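Local coordinates for cytochrome P450 (Picrophilus torridus, PDB 2RFB), which probably acts as a heme-dependent monooxygenase of the cytochrome P450 family, inserting one atom of molecular oxygen into a substrate, at residues I89-E97 and L335-S343. Numbering follows the deposited sequence.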
ATOM      1  N   ILE A  89      13.531 -10.576 -17.835  1.00 72.18           N
ATOM      2  CA  ILE A  89      13.739 -10.513 -16.431  1.00 70.56           C
ATOM      3  C   ILE A  89      14.382 -11.805 -16.021  1.00 70.17           C
ATOM      4  O   ILE A  89      15.021 -11.877 -14.989  1.00 70.28           O
ATOM      5  CB  ILE A  89      12.394 -10.324 -15.708  1.00 70.27           C
ATOM      6  CG1 ILE A  89      12.595  -9.726 -14.345  1.00 68.16           C
ATOM      7  CG2 ILE A  89      11.639 -11.625 -15.607  1.00 69.09           C
ATOM      8  CD1 ILE A  89      11.315  -9.678 -13.644  1.00 72.36           C
ATOM      9  N   ASP A  90      14.211 -12.829 -16.848  1.00 69.22           N
ATOM     10  CA  ASP A  90      14.688 -14.149 -16.510  1.00 69.42           C
ATOM     11  C   ASP A  90      16.045 -14.105 -15.813  1.00 68.82           C
ATOM     12  O   ASP A  90      16.946 -13.348 -16.208  1.00 67.75           O
ATOM     13  CB  ASP A  90      14.749 -15.029 -17.766  1.00 69.93           C
ATOM     14  CG  ASP A  90      13.399 -15.181 -18.412  1.00 71.24           C
ATOM     15  OD1 ASP A  90      12.679 -16.169 -18.078  1.00 69.19           O
ATOM     16  OD2 ASP A  90      13.052 -14.269 -19.213  1.00 73.72           O
ATOM     17  N   ASN A  91      16.161 -14.911 -14.758  1.00 68.49           N
ATOM     18  CA  ASN A  91      17.411 -15.092 -14.017  1.00 67.74           C
ATOM     19  C   ASN A  91      17.757 -13.978 -13.071  1.00 66.84           C
ATOM     20  O   ASN A  91      18.733 -14.095 -12.334  1.00 66.88           O
ATOM     21  CB  ASN A  91      18.569 -15.273 -14.962  1.00 67.80           C
ATOM     22  CG  ASN A  91      18.835 -16.692 -15.239  1.00 70.65           C
ATOM     23  OD1 ASN A  91      19.289 -17.427 -14.343  1.00 74.74           O
ATOM     24  ND2 ASN A  91      18.583 -17.118 -16.480  1.00 69.77           N
ATOM     25  N   LYS A  92      16.958 -12.917 -13.089  1.00 65.56           N
ATOM     26  CA  LYS A  92      17.229 -11.721 -12.300  1.00 65.55           C
ATOM     27  C   LYS A  92      16.394 -11.678 -11.071  1.00 65.14           C
ATOM     28  O   LYS A  92      15.514 -12.517 -10.891  1.00 64.99           O
ATOM     29  CB  LYS A  92      16.964 -10.461 -13.120  1.00 65.69           C
ATOM     30  CG  LYS A  92      18.019 -10.297 -14.213  1.00 67.04           C
ATOM     31  CD  LYS A  92      17.634  -9.260 -15.201  1.00 67.96           C
ATOM     32  CE  LYS A  92      18.665  -9.268 -16.317  1.00 69.49           C
ATOM     33  NZ  LYS A  92      18.706  -7.949 -17.005  1.00 73.35           N
ATOM     34  N   ASP A  93      16.674 -10.679 -10.238  1.00 64.86           N
ATOM     35  CA  ASP A  93      15.924 -10.414  -9.026  1.00 64.48           C
ATOM     36  C   ASP A  93      14.593  -9.814  -9.404  1.00 64.38           C
ATOM     37  O   ASP A  93      14.539  -8.693  -9.908  1.00 64.51           O
ATOM     38  CB  ASP A  93      16.670  -9.471  -8.046  1.00 64.28           C
ATOM     39  CG  ASP A  93      15.833  -9.167  -6.764  1.00 65.91           C
ATOM     40  OD1 ASP A  93      14.843  -9.867  -6.470  1.00 67.24           O
ATOM     41  OD2 ASP A  93      16.136  -8.216  -6.037  1.00 70.03           O
ATOM     42  N   ILE A  94      13.517 -10.556  -9.158  1.00 64.04           N
ATOM     43  CA  ILE A  94      12.186 -10.142  -9.599  1.00 64.06           C
ATOM     44  C   ILE A  94      11.691  -8.915  -8.820  1.00 63.99           C
ATOM     45  O   ILE A  94      10.833  -8.154  -9.277  1.00 64.05           O
ATOM     46  CB  ILE A  94      11.160 -11.258  -9.326  1.00 63.87           C
ATOM     47  CG1 ILE A  94      11.613 -12.618  -9.891  1.00 64.50           C
ATOM     48  CG2 ILE A  94       9.826 -10.855  -9.831  1.00 64.49           C
ATOM     49  CD1 ILE A  94      11.569 -12.756 -11.378  1.00 66.92           C
ATOM     50  N   ILE A  95      12.163  -8.784  -7.586  1.00 64.00           N
ATOM     51  CA  ILE A  95      11.799  -7.652  -6.754  1.00 62.75           C
ATOM     52  C   ILE A  95      12.470  -6.390  -7.315  1.00 61.99           C
ATOM     53  O   ILE A  95      11.790  -5.482  -7.791  1.00 62.95           O
ATOM     54  CB  ILE A  95      12.165  -7.936  -5.280  1.00 63.53           C
ATOM     55  CG1 ILE A  95      11.451  -9.222  -4.844  1.00 62.50           C
ATOM     56  CG2 ILE A  95      11.985  -6.667  -4.355  1.00 59.73           C
ATOM     57  CD1 ILE A  95       9.896  -9.147  -4.609  1.00 57.50           C
ATOM     58  N   SER A  96      13.778  -6.328  -7.338  1.00 60.58           N
ATOM     59  CA  SER A  96      14.333  -5.061  -7.748  1.00 61.98           C
ATOM     60  C   SER A  96      14.180  -4.691  -9.240  1.00 62.48           C
ATOM     61  O   SER A  96      14.233  -3.521  -9.592  1.00 62.52           O
ATOM     62  CB  SER A  96      15.778  -4.947  -7.305  1.00 60.70           C
ATOM     63  OG  SER A  96      16.519  -5.660  -8.219  1.00 64.00           O
ATOM     64  N   GLU A  97      13.984  -5.686 -10.104  1.00 63.54           N
ATOM     65  CA  GLU A  97      13.943  -5.464 -11.553  1.00 64.25           C
ATOM     66  C   GLU A  97      12.528  -5.472 -12.111  1.00 63.99           C
ATOM     67  O   GLU A  97      12.317  -5.070 -13.240  1.00 64.18           O
ATOM     68  CB  GLU A  97      14.792  -6.483 -12.305  1.00 63.50           C
ATOM     69  CG  GLU A  97      16.239  -6.426 -11.921  1.00 67.27           C
ATOM     70  CD  GLU A  97      16.876  -5.029 -12.089  1.00 72.79           C
ATOM     71  OE1 GLU A  97      16.778  -4.458 -13.221  1.00 72.79           O
ATOM     72  OE2 GLU A  97      17.501  -4.528 -11.095  1.00 72.89           O
ATOM     73  N   LEU A 335       4.959  -7.685   4.934  1.00 64.89           N
ATOM     74  CA  LEU A 335       5.279  -9.032   4.554  1.00 64.24           C
ATOM     75  C   LEU A 335       5.618  -9.115   3.067  1.00 64.52           C
ATOM     76  O   LEU A 335       4.778  -8.815   2.191  1.00 65.35           O
ATOM     77  CB  LEU A 335       4.119  -9.964   4.924  1.00 64.32           C
ATOM     78  CG  LEU A 335       4.194 -11.430   4.443  1.00 67.22           C
ATOM     79  CD1 LEU A 335       5.418 -12.170   5.017  1.00 59.41           C
ATOM     80  CD2 LEU A 335       2.913 -12.206   4.739  1.00 65.31           C
ATOM     81  N   GLY A 336       6.841  -9.529   2.755  1.00 63.97           N
ATOM     82  CA  GLY A 336       7.282  -9.528   1.384  1.00 63.77           C
ATOM     83  C   GLY A 336       8.708  -9.973   1.295  1.00 65.56           C
ATOM     84  O   GLY A 336       9.363 -10.271   2.328  1.00 66.18           O
ATOM     85  N   TYR A 337       9.213 -10.019   0.071  1.00 65.72           N
ATOM     86  CA  TYR A 337      10.561 -10.517  -0.159  1.00 66.53           C
ATOM     87  C   TYR A 337      11.536  -9.360  -0.189  1.00 66.87           C
ATOM     88  O   TYR A 337      11.208  -8.258  -0.618  1.00 67.87           O
ATOM     89  CB  TYR A 337      10.631 -11.268  -1.499  1.00 66.78           C
ATOM     90  CG  TYR A 337       9.976 -12.599  -1.402  1.00 65.97           C
ATOM     91  CD1 TYR A 337       8.576 -12.706  -1.432  1.00 64.44           C
ATOM     92  CD2 TYR A 337      10.739 -13.753  -1.193  1.00 62.69           C
ATOM     93  CE1 TYR A 337       7.954 -13.928  -1.302  1.00 63.53           C
ATOM     94  CE2 TYR A 337      10.124 -14.988  -1.087  1.00 63.60           C
ATOM     95  CZ  TYR A 337       8.720 -15.058  -1.147  1.00 65.16           C
ATOM     96  OH  TYR A 337       8.086 -16.265  -0.990  1.00 67.85           O
ATOM     97  N   ASP A 338      12.735  -9.612   0.286  1.00 66.63           N
ATOM     98  CA  ASP A 338      13.770  -8.646   0.184  1.00 67.05           C
ATOM     99  C   ASP A 338      14.299  -8.770  -1.238  1.00 67.23           C
ATOM    100  O   ASP A 338      14.410  -7.764  -1.942  1.00 67.44           O
ATOM    101  CB  ASP A 338      14.843  -8.945   1.211  1.00 68.16           C
ATOM    102  CG  ASP A 338      16.076  -8.056   1.059  1.00 68.49           C
ATOM    103  OD1 ASP A 338      15.966  -6.914   0.598  1.00 71.33           O
ATOM    104  OD2 ASP A 338      17.149  -8.503   1.450  1.00 70.01           O
ATOM    105  N   LYS A 339      14.591 -10.013  -1.641  1.00 66.00           N
ATOM    106  CA  LYS A 339      15.005 -10.373  -2.967  1.00 65.42           C
ATOM    107  C   LYS A 339      14.296 -11.668  -3.331  1.00 65.57           C
ATOM    108  O   LYS A 339      14.065 -12.543  -2.457  1.00 64.78           O
ATOM    109  CB  LYS A 339      16.509 -10.660  -2.982  1.00 66.84           C
ATOM    110  CG  LYS A 339      17.419  -9.485  -2.891  1.00 67.37           C
ATOM    111  CD  LYS A 339      18.788 -10.005  -2.610  1.00 70.94           C
ATOM    112  CE  LYS A 339      19.685  -8.961  -1.991  1.00 73.22           C
ATOM    113  NZ  LYS A 339      20.177  -8.030  -3.042  1.00 76.94           N
ATOM    114  N   LEU A 340      13.987 -11.827  -4.618  1.00 64.77           N
ATOM    115  CA  LEU A 340      13.262 -13.003  -5.078  1.00 64.43           C
ATOM    116  C   LEU A 340      13.862 -13.524  -6.378  1.00 65.21           C
ATOM    117  O   LEU A 340      13.877 -12.827  -7.399  1.00 66.01           O
ATOM    118  CB  LEU A 340      11.789 -12.693  -5.258  1.00 63.76           C
ATOM    119  CG  LEU A 340      10.787 -13.865  -5.374  1.00 64.02           C
ATOM    120  CD1 LEU A 340       9.335 -13.393  -5.223  1.00 63.29           C
ATOM    121  CD2 LEU A 340      10.917 -14.564  -6.734  1.00 64.50           C
ATOM    122  N   PHE A 341      14.367 -14.746  -6.334  1.00 65.35           N
ATOM    123  CA  PHE A 341      14.967 -15.355  -7.508  1.00 67.04           C
ATOM    124  C   PHE A 341      14.232 -16.624  -7.794  1.00 67.51           C
ATOM    125  O   PHE A 341      13.952 -17.427  -6.899  1.00 67.33           O
ATOM    126  CB  PHE A 341      16.438 -15.696  -7.291  1.00 66.42           C
ATOM    127  CG  PHE A 341      17.281 -14.525  -7.052  1.00 67.48           C
ATOM    128  CD1 PHE A 341      17.440 -14.024  -5.762  1.00 67.89           C
ATOM    129  CD2 PHE A 341      17.916 -13.892  -8.105  1.00 67.12           C
ATOM    130  CE1 PHE A 341      18.242 -12.918  -5.528  1.00 66.53           C
ATOM    131  CE2 PHE A 341      18.694 -12.769  -7.875  1.00 68.75           C
ATOM    132  CZ  PHE A 341      18.863 -12.289  -6.573  1.00 66.91           C
ATOM    133  N   LEU A 342      13.942 -16.787  -9.065  1.00 68.63           N
ATOM    134  CA  LEU A 342      13.141 -17.871  -9.536  1.00 70.50           C
ATOM    135  C   LEU A 342      13.926 -19.116  -9.868  1.00 71.91           C
ATOM    136  O   LEU A 342      15.034 -19.088 -10.348  1.00 71.85           O
ATOM    137  CB  LEU A 342      12.416 -17.442 -10.782  1.00 69.85           C
ATOM    138  CG  LEU A 342      10.922 -17.345 -10.795  1.00 70.48           C
ATOM    139  CD1 LEU A 342      10.321 -16.764  -9.524  1.00 68.19           C
ATOM    140  CD2 LEU A 342      10.558 -16.552 -12.038  1.00 72.10           C
ATOM    141  N   SER A 343      13.273 -20.228  -9.596  1.00 74.82           N
ATOM    142  CA  SER A 343      13.549 -21.505 -10.243  1.00 76.13           C
ATOM    143  C   SER A 343      14.545 -22.223  -9.423  1.00 76.67           C
ATOM    144  O   SER A 343      14.176 -23.008  -8.539  1.00 76.92           O
ATOM    145  CB  SER A 343      14.044 -21.321 -11.673  1.00 75.35           C
ATOM    146  OG  SER A 343      14.406 -22.572 -12.157  1.00 75.98           O
ATOM    147  OXT SER A 343      15.716 -21.957  -9.662  1.00 78.23           O
TER
HETATM  148  O   HOH W   1      14.855 -14.991 -11.014  1.00 41.94           O
HETATM  149  O   HOH W   2      15.678  -6.605  -3.963  1.00 59.33           O
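The F341 ring lies against CA and CB of D93: CA of D93 sits 4.3 Å from the ring centroid and 29° off its normal, an off-centre CH-pi contact, while N91 O comes up at the ring edge. The Y337 ring carries L340 CD1 on one face, toward the rim, and Y337 OH is hydrogen-bonded to the hydroxyl of Y323. The D93 carboxylate, its CG anti to the backbone N (chi1 178°), is turned to meet both the first helical turn and the C-terminal chain. D93 OD1 accepts hydrogen bonds from L340 N (2.8 Å, almost straight at 177°) and from I95 N (3.1 Å), the two donors arriving from opposite faces of the carboxylate plane. OD2 takes a weak bond from S96 N and, through a water, is linked to D338 O. The return bond, I94 N to L340 O at 2.9 Å, pairs the backbones, and a second water joins K92 O to L342 N. Alongside these polar links, I95 CG1 packs crosswise on L340 CB (3.5 Å) and I95 CD1 on Y337 CB; I94 CG1 reaches L340 CD2, and I94 and L340 both rest on I201 of helix 175-206. The I95 side chain is about 13 Å from the heme. With I95 N bonded to OD1, and S96 N weakly to OD2, D93 is the N-cap of helix 94-99, here also pinning the C-terminal chain of the P450 fold to that helix start.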